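Local coordinates for protein acylneuraminate lyase (Mycoplasma synoviae, PDB 4N4P) that belongs to the dihydrodipicolinate synthetase family of TIM-barrel proteins and assembles from four copies of its chain, at residues 244-247 with 248-251. Sequence-based numbering, arbitrary orientation.
Sequences YVLD and LISK
Leu248, the final residue of helix 231-248, bonds back to Tyr244 in a regular helical bond, Leu248 N to Tyr244 O at 2.7 Å, and one step on Ile249 N reaches Val245 O at 3.0 Å. Ser250 N bonds Asp247 O, three residues back, at 3.1 Å. It comes from above the carbonyl plane, 67° out of it. The hydroxyl of the same serine gives that oxygen a second, shorter bond, Ser250 OG to Asp247 O at 2.7 Å, lying much nearer the plane. A chi1 of 64° sets OG between the backbone N and the carbonyl carbon of Ser250, from where it turns back to the helix end. One carbonyl is thus gripped by two donors of a single residue as the chain leaves helical geometry at Ile249.

Apolar contacts are lighter. Tyr244 and Leu248 run side by side in the same direction, and methyl CD2 of Leu248 approaches the phenol end of the ring obliquely, 4.0 Å from Tyr244 CZ; CG of Leu248, anti to its own backbone N, directs the side chain along the tyrosine. On another side, Leu246 CD2 and Ile249 CD1 meet at 4.2 Å.

The polar ends of Tyr244 and Asp247 find their partners outside: Tyr244 OH bonds Thr211 O, while Asp247 OD2 takes a hydrogen bond from Tyr294 OH and a salt bridge from Lys293, both on helix 280-294. Leu248 packs against helix 253-263, and Leu246 against Phe174 of the second subunit.

The type I beta turn from Leu248 to Lys251 starts on the last residue of the helix. The whole is a helix C-terminus running into a beta turn, linking helices 231-248 and 253-263 in the helical region that follows the eight-stranded barrel.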
# COMPACT_ATOMS: atom_id res chain seq x y z
N TYR A 244 11.05 -25.17 1.55
CA TYR A 244 12.50 -24.96 1.68
C TYR A 244 12.83 -23.49 1.75
O TYR A 244 13.58 -23.06 2.63
CB TYR A 244 13.25 -25.65 0.54
CG TYR A 244 14.54 -24.97 0.10
CD1 TYR A 244 15.68 -24.96 0.91
CD2 TYR A 244 14.61 -24.34 -1.18
CE1 TYR A 244 16.88 -24.33 0.49
CE2 TYR A 244 15.79 -23.74 -1.62
CZ TYR A 244 16.92 -23.72 -0.78
OH TYR A 244 18.08 -23.12 -1.21
N VAL A 245 12.29 -22.70 0.82
CA VAL A 245 12.60 -21.27 0.81
C VAL A 245 12.19 -20.61 2.13
O VAL A 245 12.99 -19.90 2.73
CB VAL A 245 11.97 -20.54 -0.38
CG1 VAL A 245 12.35 -19.05 -0.34
CG2 VAL A 245 12.44 -21.18 -1.73
N LEU A 246 10.96 -20.86 2.59
CA LEU A 246 10.49 -20.27 3.84
C LEU A 246 11.33 -20.74 5.06
O LEU A 246 11.65 -19.94 5.97
CB LEU A 246 9.00 -20.60 4.04
CG LEU A 246 8.12 -19.85 3.04
CD1 LEU A 246 6.63 -20.15 3.25
CD2 LEU A 246 8.39 -18.35 3.10
N ASP A 247 11.71 -22.02 5.06
CA ASP A 247 12.55 -22.55 6.14
C ASP A 247 13.92 -21.88 6.08
O ASP A 247 14.47 -21.47 7.12
CB ASP A 247 12.68 -24.10 6.06
CG ASP A 247 11.55 -24.83 6.75
OD1 ASP A 247 10.82 -24.23 7.56
OD2 ASP A 247 11.43 -26.05 6.55
N LEU A 248 14.47 -21.77 4.88
CA LEU A 248 15.80 -21.16 4.69
C LEU A 248 15.87 -19.74 5.26
O LEU A 248 16.82 -19.39 5.97
CB LEU A 248 16.15 -21.12 3.19
CG LEU A 248 17.49 -20.48 2.82
CD1 LEU A 248 18.66 -21.32 3.37
CD2 LEU A 248 17.58 -20.35 1.29
N ILE A 249 14.84 -18.94 4.95
CA ILE A 249 14.85 -17.53 5.33
C ILE A 249 14.28 -17.31 6.72
O ILE A 249 14.04 -16.15 7.12
CB ILE A 249 14.16 -16.61 4.28
CG1 ILE A 249 12.67 -16.96 4.17
CG2 ILE A 249 14.90 -16.72 2.93
CD1 ILE A 249 11.88 -16.08 3.19
N SER A 250 14.07 -18.37 7.48
CA SER A 250 13.70 -18.14 8.88
C SER A 250 14.91 -17.58 9.65
O SER A 250 14.77 -17.08 10.77
CB SER A 250 13.12 -19.40 9.53
OG SER A 250 14.09 -20.42 9.57
N LYS A 251 16.09 -17.66 9.06
CA LYS A 251 17.24 -16.88 9.53
C LYS A 251 17.72 -16.10 8.31
O LYS A 251 17.25 -16.35 7.20
CB LYS A 251 18.33 -17.78 10.10
CG LYS A 251 17.89 -18.48 11.43
CD LYS A 251 19.02 -19.15 12.13
CE LYS A 251 18.54 -20.09 13.24
NZ LYS A 251 17.57 -19.47 14.20